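Local coordinates for DNA mismatch repair protein MUTS (Thermus aquaticus, PDB 1EWQ) that takes part in DNA mismatch repair, binding mismatched DNA as an ATP-dependent damage sensor with weak ATPase activity, at residues 270-275 with 599-604; 289-294 with 527-532. One frame throughout, in Å; residues are numbered along the deposited sequence.

Contact 1: residues 270-275 with 599-604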
ATOM      1  N   ASP C 270       0.374   9.576 -16.315  1.00 44.64           N
ATOM      2  CA  ASP C 270       1.761   9.544 -16.775  1.00 42.84           C
ATOM      3  C   ASP C 270       2.602  10.711 -16.263  1.00 41.64           C
ATOM      4  O   ASP C 270       2.102  11.657 -15.650  1.00 41.31           O
ATOM      5  CB  ASP C 270       1.816   9.550 -18.307  1.00 43.35           C
ATOM      6  CG  ASP C 270       1.224   8.297 -18.926  1.00 43.86           C
ATOM      7  OD1 ASP C 270       1.678   7.185 -18.580  1.00 43.66           O
ATOM      8  OD2 ASP C 270       0.312   8.429 -19.772  1.00 44.26           O
ATOM      9  N   THR C 271       3.889  10.635 -16.564  1.00 40.00           N
ATOM     10  CA  THR C 271       4.867  11.636 -16.166  1.00 38.57           C
ATOM     11  C   THR C 271       5.607  12.139 -17.412  1.00 37.35           C
ATOM     12  O   THR C 271       5.633  11.455 -18.442  1.00 37.03           O
ATOM     13  CB  THR C 271       5.867  10.993 -15.177  1.00 38.70           C
ATOM     14  OG1 THR C 271       5.369  11.121 -13.840  1.00 39.29           O
ATOM     15  CG2 THR C 271       7.204  11.618 -15.272  1.00 39.08           C
ATOM     16  N   LEU C 272       6.186  13.335 -17.338  1.00 35.87           N
ATOM     17  CA  LEU C 272       6.932  13.847 -18.481  1.00 34.83           C
ATOM     18  C   LEU C 272       8.078  12.884 -18.752  1.00 34.36           C
ATOM     19  O   LEU C 272       8.398  12.579 -19.902  1.00 34.24           O
ATOM     20  CB  LEU C 272       7.521  15.228 -18.193  1.00 34.14           C
ATOM     21  CG  LEU C 272       8.467  15.697 -19.311  1.00 33.94           C
ATOM     22  CD1 LEU C 272       7.663  15.924 -20.594  1.00 33.50           C
ATOM     23  CD2 LEU C 272       9.196  16.964 -18.907  1.00 33.35           C
ATOM     24  N   PHE C 273       8.685  12.405 -17.673  1.00 33.52           N
ATOM     25  CA  PHE C 273       9.806  11.495 -17.763  1.00 33.27           C
ATOM     26  C   PHE C 273       9.410  10.151 -18.356  1.00 32.89           C
ATOM     27  O   PHE C 273      10.159   9.578 -19.147  1.00 32.70           O
ATOM     28  CB  PHE C 273      10.432  11.302 -16.380  1.00 33.58           C
ATOM     29  CG  PHE C 273      11.756  10.582 -16.403  1.00 34.19           C
ATOM     30  CD1 PHE C 273      12.756  10.961 -17.289  1.00 34.21           C
ATOM     31  CD2 PHE C 273      12.011   9.541 -15.517  1.00 34.67           C
ATOM     32  CE1 PHE C 273      13.993  10.320 -17.297  1.00 34.60           C
ATOM     33  CE2 PHE C 273      13.250   8.892 -15.515  1.00 35.31           C
ATOM     34  CZ  PHE C 273      14.242   9.288 -16.412  1.00 34.90           C
ATOM     35  N   SER C 274       8.236   9.645 -17.988  1.00 32.12           N
ATOM     36  CA  SER C 274       7.799   8.359 -18.519  1.00 31.75           C
ATOM     37  C   SER C 274       7.515   8.465 -20.016  1.00 31.26           C
ATOM     38  O   SER C 274       7.716   7.506 -20.759  1.00 31.05           O
ATOM     39  CB  SER C 274       6.547   7.853 -17.783  1.00 31.64           C
ATOM     40  OG  SER C 274       5.399   8.592 -18.150  1.00 31.75           O
ATOM     41  N   VAL C 275       7.051   9.631 -20.450  1.00 30.98           N
ATOM     42  CA  VAL C 275       6.748   9.859 -21.861  1.00 30.86           C
ATOM     43  C   VAL C 275       8.018  10.101 -22.664  1.00 31.13           C
ATOM     44  O   VAL C 275       8.194   9.563 -23.748  1.00 31.13           O
ATOM     45  CB  VAL C 275       5.833  11.094 -22.050  1.00 30.81           C
ATOM     46  CG1 VAL C 275       5.758  11.475 -23.529  1.00 31.33           C
ATOM     47  CG2 VAL C 275       4.451  10.804 -21.520  1.00 30.85           C
ATOM     48  N   ILE C 599       7.240  22.625 -22.832  1.00 20.04           N
ATOM     49  CA  ILE C 599       7.955  22.854 -24.085  1.00 20.28           C
ATOM     50  C   ILE C 599       9.299  23.523 -23.781  1.00 20.84           C
ATOM     51  O   ILE C 599      10.336  23.136 -24.331  1.00 20.44           O
ATOM     52  CB  ILE C 599       7.122  23.744 -25.039  1.00 20.37           C
ATOM     53  CG1 ILE C 599       5.925  22.939 -25.565  1.00 20.23           C
ATOM     54  CG2 ILE C 599       7.991  24.267 -26.179  1.00 19.76           C
ATOM     55  CD1 ILE C 599       4.901  23.792 -26.292  1.00 20.60           C
ATOM     56  N   ALA C 600       9.265  24.522 -22.895  1.00 21.08           N
ATOM     57  CA  ALA C 600      10.471  25.254 -22.486  1.00 21.72           C
ATOM     58  C   ALA C 600      11.422  24.307 -21.754  1.00 22.09           C
ATOM     59  O   ALA C 600      12.639  24.346 -21.955  1.00 22.55           O
ATOM     60  CB  ALA C 600      10.094  26.416 -21.572  1.00 21.81           C
ATOM     61  N   LEU C 601      10.861  23.452 -20.909  1.00 22.57           N
ATOM     62  CA  LEU C 601      11.665  22.492 -20.156  1.00 23.02           C
ATOM     63  C   LEU C 601      12.384  21.540 -21.101  1.00 23.20           C
ATOM     64  O   LEU C 601      13.580  21.280 -20.949  1.00 22.89           O
ATOM     65  CB  LEU C 601      10.779  21.693 -19.206  1.00 23.03           C
ATOM     66  CG  LEU C 601      11.416  20.562 -18.389  1.00 23.66           C
ATOM     67  CD1 LEU C 601      12.770  20.981 -17.829  1.00 23.26           C
ATOM     68  CD2 LEU C 601      10.458  20.188 -17.260  1.00 23.54           C
ATOM     69  N   LEU C 602      11.644  21.023 -22.082  1.00 23.36           N
ATOM     70  CA  LEU C 602      12.210  20.091 -23.053  1.00 23.20           C
ATOM     71  C   LEU C 602      13.306  20.743 -23.893  1.00 23.17           C
ATOM     72  O   LEU C 602      14.349  20.143 -24.139  1.00 23.56           O
ATOM     73  CB  LEU C 602      11.102  19.535 -23.959  1.00 23.07           C
ATOM     74  CG  LEU C 602      10.090  18.587 -23.300  1.00 23.39           C
ATOM     75  CD1 LEU C 602       8.970  18.248 -24.287  1.00 23.11           C
ATOM     76  CD2 LEU C 602      10.799  17.326 -22.845  1.00 22.75           C
ATOM     77  N   ALA C 603      13.078  21.974 -24.336  1.00 22.62           N
ATOM     78  CA  ALA C 603      14.087  22.667 -25.131  1.00 22.13           C
ATOM     79  C   ALA C 603      15.378  22.895 -24.341  1.00 21.90           C
ATOM     80  O   ALA C 603      16.480  22.783 -24.886  1.00 21.90           O
ATOM     81  CB  ALA C 603      13.548  24.001 -25.616  1.00 21.41           C
ATOM     82  N   GLN C 604      15.253  23.219 -23.058  1.00 21.32           N
ATOM     83  CA  GLN C 604      16.448  23.479 -22.268  1.00 20.98           C
ATOM     84  C   GLN C 604      17.135  22.231 -21.742  1.00 20.93           C
ATOM     85  O   GLN C 604      18.085  22.283 -20.944  1.00 20.76           O
ATOM     86  CB  GLN C 604      16.127  24.502 -21.171  1.00 20.95           C
ATOM     87  CG  GLN C 604      16.008  25.904 -21.810  1.00 21.35           C
ATOM     88  CD  GLN C 604      15.691  27.014 -20.842  1.00 21.26           C
ATOM     89  OE1 GLN C 604      14.551  27.472 -20.773  1.00 21.59           O
ATOM     90  NE2 GLN C 604      16.694  27.459 -20.082  1.00 20.69           N
TER
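Leu272 and Leu601 both hold CG on the far side of CB from their own backbone N, with chi1 172° and 176°. Both CA-CB bonds point toward the opposing segment, and the isobutyl groups meet at their methyls. Leu272 CD2 lies 3.8 Å from Leu601 CD2, and the two side chains cross obliquely. Leu602 is turned differently. Its CG sits beside the backbone N, which carries CD2 to 4.1 Å from Leu272 CD1. These two side chains run past each other in opposite directions. Leu272 thus gives one methyl to each leucine of 599-604. The backbones stay well apart, with 9.4 Å between the CA atoms of Leu272 and Leu602. The contact joins a short helix of MutS domain III to the C-terminal end of helix 589-603 in domain V, the ATPase domain. Helix 589-603 begins in the predicted Walker A P-loop, with Lys589 and Ser590 in its first turn. Three buried leucines join the two domains at its far end. Pro295 and Pro610 add further apolar packing, on Leu601 and Leu602 respectively. At the start of the short helix, Thr271 O takes two hydrogen bonds from one face of its carbonyl plane. One comes from Ser274 OG at 2.9 Å, tilted 24° out of that plane. The other comes from Val275 N at 3.1 Å.

Contact 2: residues 289-294 with 527-532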
ATOM      1  N   GLN C 289      17.677  11.688 -16.776  1.00 21.98           N
ATOM      2  CA  GLN C 289      17.053  12.221 -15.581  1.00 22.49           C
ATOM      3  C   GLN C 289      17.890  13.369 -15.025  1.00 22.48           C
ATOM      4  O   GLN C 289      17.356  14.360 -14.530  1.00 21.93           O
ATOM      5  CB  GLN C 289      16.883  11.129 -14.523  1.00 23.07           C
ATOM      6  CG  GLN C 289      16.209  11.652 -13.270  1.00 25.26           C
ATOM      7  CD  GLN C 289      15.613  10.554 -12.412  1.00 26.38           C
ATOM      8  OE1 GLN C 289      16.265   9.554 -12.124  1.00 27.06           O
ATOM      9  NE2 GLN C 289      14.366  10.745 -11.988  1.00 26.97           N
ATOM     10  N   SER C 290      19.205  13.234 -15.134  1.00 22.93           N
ATOM     11  CA  SER C 290      20.120  14.255 -14.644  1.00 23.98           C
ATOM     12  C   SER C 290      19.943  15.559 -15.422  1.00 24.38           C
ATOM     13  O   SER C 290      20.013  16.655 -14.848  1.00 24.49           O
ATOM     14  CB  SER C 290      21.555  13.765 -14.777  1.00 24.26           C
ATOM     15  OG  SER C 290      22.447  14.675 -14.169  1.00 26.60           O
ATOM     16  N   TRP C 291      19.710  15.428 -16.730  1.00 24.53           N
ATOM     17  CA  TRP C 291      19.514  16.578 -17.608  1.00 24.70           C
ATOM     18  C   TRP C 291      18.187  17.251 -17.277  1.00 24.78           C
ATOM     19  O   TRP C 291      18.100  18.471 -17.242  1.00 24.82           O
ATOM     20  CB  TRP C 291      19.537  16.148 -19.083  1.00 24.26           C
ATOM     21  CG  TRP C 291      20.921  15.795 -19.600  1.00 24.71           C
ATOM     22  CD1 TRP C 291      22.080  15.726 -18.875  1.00 24.55           C
ATOM     23  CD2 TRP C 291      21.274  15.470 -20.951  1.00 24.44           C
ATOM     24  NE1 TRP C 291      23.132  15.379 -19.692  1.00 24.65           N
ATOM     25  CE2 TRP C 291      22.665  15.215 -20.970  1.00 24.76           C
ATOM     26  CE3 TRP C 291      20.548  15.372 -22.150  1.00 24.70           C
ATOM     27  CZ2 TRP C 291      23.347  14.866 -22.141  1.00 24.50           C
ATOM     28  CZ3 TRP C 291      21.228  15.027 -23.320  1.00 24.40           C
ATOM     29  CH2 TRP C 291      22.615  14.778 -23.302  1.00 24.66           C
ATOM     30  N   LEU C 292      17.153  16.453 -17.040  1.00 24.84           N
ATOM     31  CA  LEU C 292      15.855  17.013 -16.680  1.00 25.13           C
ATOM     32  C   LEU C 292      15.923  17.680 -15.299  1.00 24.92           C
ATOM     33  O   LEU C 292      15.278  18.698 -15.068  1.00 24.65           O
ATOM     34  CB  LEU C 292      14.781  15.918 -16.678  1.00 25.18           C
ATOM     35  CG  LEU C 292      14.188  15.517 -18.034  1.00 25.86           C
ATOM     36  CD1 LEU C 292      13.338  14.261 -17.866  1.00 26.15           C
ATOM     37  CD2 LEU C 292      13.341  16.655 -18.594  1.00 25.55           C
ATOM     38  N   ARG C 293      16.704  17.107 -14.386  1.00 24.92           N
ATOM     39  CA  ARG C 293      16.833  17.668 -13.036  1.00 25.20           C
ATOM     40  C   ARG C 293      17.403  19.096 -13.101  1.00 24.62           C
ATOM     41  O   ARG C 293      16.974  19.983 -12.365  1.00 24.59           O
ATOM     42  CB  ARG C 293      17.766  16.795 -12.169  1.00 26.34           C
ATOM     43  CG  ARG C 293      17.367  16.703 -10.706  1.00 28.24           C
ATOM     44  CD  ARG C 293      18.531  16.331  -9.783  1.00 29.51           C
ATOM     45  NE  ARG C 293      19.296  15.164 -10.222  1.00 30.61           N
ATOM     46  CZ  ARG C 293      18.774  13.969 -10.451  1.00 31.05           C
ATOM     47  NH1 ARG C 293      17.471  13.782 -10.292  1.00 32.14           N
ATOM     48  NH2 ARG C 293      19.556  12.960 -10.812  1.00 31.10           N
ATOM     49  N   HIS C 294      18.377  19.301 -13.985  1.00 24.29           N
ATOM     50  CA  HIS C 294      19.023  20.606 -14.144  1.00 23.12           C
ATOM     51  C   HIS C 294      19.132  21.037 -15.604  1.00 23.16           C
ATOM     52  O   HIS C 294      20.162  20.816 -16.242  1.00 22.33           O
ATOM     53  CB  HIS C 294      20.431  20.568 -13.543  1.00 22.74           C
ATOM     54  CG  HIS C 294      20.452  20.335 -12.065  1.00 22.49           C
ATOM     55  ND1 HIS C 294      20.373  21.360 -11.147  1.00 23.02           N
ATOM     56  CD2 HIS C 294      20.510  19.193 -11.349  1.00 22.20           C
ATOM     57  CE1 HIS C 294      20.379  20.857  -9.926  1.00 22.80           C
ATOM     58  NE2 HIS C 294      20.461  19.543 -10.023  1.00 23.01           N
ATOM     59  N   LEU C 527      24.991   8.673 -26.017  1.00 27.68           N
ATOM     60  CA  LEU C 527      24.439   8.266 -27.303  1.00 27.72           C
ATOM     61  C   LEU C 527      23.069   7.629 -27.105  1.00 27.18           C
ATOM     62  O   LEU C 527      22.194   7.765 -27.952  1.00 27.14           O
ATOM     63  CB  LEU C 527      25.384   7.277 -27.989  1.00 28.79           C
ATOM     64  CG  LEU C 527      26.778   7.855 -28.215  1.00 29.67           C
ATOM     65  CD1 LEU C 527      27.736   6.758 -28.617  1.00 30.48           C
ATOM     66  CD2 LEU C 527      26.705   8.947 -29.286  1.00 30.63           C
ATOM     67  N   ASP C 528      22.895   6.928 -25.984  1.00 26.40           N
ATOM     68  CA  ASP C 528      21.618   6.287 -25.672  1.00 25.36           C
ATOM     69  C   ASP C 528      20.551   7.384 -25.559  1.00 25.19           C
ATOM     70  O   ASP C 528      19.444   7.242 -26.097  1.00 25.36           O
ATOM     71  CB  ASP C 528      21.742   5.483 -24.360  1.00 24.72           C
ATOM     72  CG  ASP C 528      20.451   4.736 -23.969  1.00 24.55           C
ATOM     73  OD1 ASP C 528      19.630   4.409 -24.857  1.00 24.07           O
ATOM     74  OD2 ASP C 528      20.270   4.452 -22.759  1.00 23.79           O
ATOM     75  N   VAL C 529      20.899   8.485 -24.896  1.00 24.41           N
ATOM     76  CA  VAL C 529      19.973   9.601 -24.712  1.00 23.99           C
ATOM     77  C   VAL C 529      19.613  10.326 -26.014  1.00 23.92           C
ATOM     78  O   VAL C 529      18.441  10.576 -26.291  1.00 23.63           O
ATOM     79  CB  VAL C 529      20.533  10.604 -23.693  1.00 23.69           C
ATOM     80  CG1 VAL C 529      19.686  11.867 -23.673  1.00 23.96           C
ATOM     81  CG2 VAL C 529      20.528   9.964 -22.290  1.00 23.83           C
ATOM     82  N   TYR C 530      20.620  10.656 -26.811  1.00 23.89           N
ATOM     83  CA  TYR C 530      20.389  11.337 -28.076  1.00 24.30           C
ATOM     84  C   TYR C 530      19.512  10.499 -29.006  1.00 24.57           C
ATOM     85  O   TYR C 530      18.571  11.015 -29.612  1.00 24.92           O
ATOM     86  CB  TYR C 530      21.724  11.635 -28.751  1.00 24.30           C
ATOM     87  CG  TYR C 530      22.583  12.630 -28.006  1.00 24.28           C
ATOM     88  CD1 TYR C 530      23.956  12.419 -27.850  1.00 23.97           C
ATOM     89  CD2 TYR C 530      22.038  13.814 -27.504  1.00 24.40           C
ATOM     90  CE1 TYR C 530      24.758  13.368 -27.215  1.00 24.62           C
ATOM     91  CE2 TYR C 530      22.837  14.771 -26.871  1.00 24.61           C
ATOM     92  CZ  TYR C 530      24.192  14.542 -26.731  1.00 24.54           C
ATOM     93  OH  TYR C 530      24.982  15.499 -26.128  1.00 25.39           O
ATOM     94  N   ALA C 531      19.817   9.210 -29.120  1.00 24.41           N
ATOM     95  CA  ALA C 531      19.028   8.331 -29.978  1.00 24.69           C
ATOM     96  C   ALA C 531      17.606   8.204 -29.425  1.00 24.87           C
ATOM     97  O   ALA C 531      16.630   8.149 -30.181  1.00 25.16           O
ATOM     98  CB  ALA C 531      19.691   6.953 -30.078  1.00 24.56           C
ATOM     99  N   ALA C 532      17.495   8.177 -28.099  1.00 24.68           N
ATOM    100  CA  ALA C 532      16.198   8.069 -27.435  1.00 24.21           C
ATOM    101  C   ALA C 532      15.327   9.310 -27.649  1.00 23.94           C
ATOM    102  O   ALA C 532      14.124   9.200 -27.889  1.00 23.60           O
ATOM    103  CB  ALA C 532      16.393   7.825 -25.945  1.00 23.70           C
TER
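The indole of Trp291 meets Tyr530 at the edge of its six-membered ring. Tyr530 CE2 lies near the indole plane, 3.6 Å from Trp291 CH2. The two ring planes are inclined at 51°, with centroids 5.6 Å apart. This is an oblique aromatic pair, and the side chains cross at about a right angle. Val529 also approaches the indole obliquely. Its CG1 lies 3.5 Å from Trp291 CZ3 and 3.9 Å from Trp291 CE3. The valine and the tyrosine thus meet neighbouring atoms of the same six-membered ring.

The CA-CB bond of Trp291 points toward helix 514-540. Val529 CG1 is anti to its backbone N (chi1 171°) and extends to the indole. Tyr530 starts across the line of approach, but its ring reaches Trp291 CH2 along CE2, CZ and OH. Its hydroxyl is hydrogen-bonded to Glu526, one turn earlier on the same helix, and this bond probably helps fix the ring.

The contact packs helix 282-293 against the long helix 514-540, both within MutS domain III. Helix 299-314 joins them: its Arg305 makes a cation-pi contact with Trp291, and Tyr530 packs on Arg305, Arg308 and Phe312.

Replacing Trp291 with an alanine would probably open a gap beside Val529 CG1 and Tyr530 CE2 and take away the cation-pi partner of Arg305.

No hydrogen bond crosses between the segments. Their hold on each other is apolar and aromatic, and it probably rests on close packing of the six-membered ring against the Val529 methyl and the Tyr530 ring.

Contact 1 and contact 2 have centres about 11 Å apart and touch directly. Phe273 CD1 of contact 1 lies 3.4 Å from Leu292 CD1 of contact 2. Phe273 CZ also packs on Gln289 CB, at 3.7 Å. Leu272, which carries contact 1, also reaches Leu292, with CD2 to CD2 4.2 Å apart. The two contacts are therefore joined through helices 272-276 and 282-293, which follow each other in the chain. The first packs toward the ATPase region, and the second toward the long helix 514-540. Both contacts lie away from the predicted ATP-binding residues. Their nearest atoms are about 34 Å (contact 1) and 33 Å (contact 2) from the bound DNA, so neither touches it.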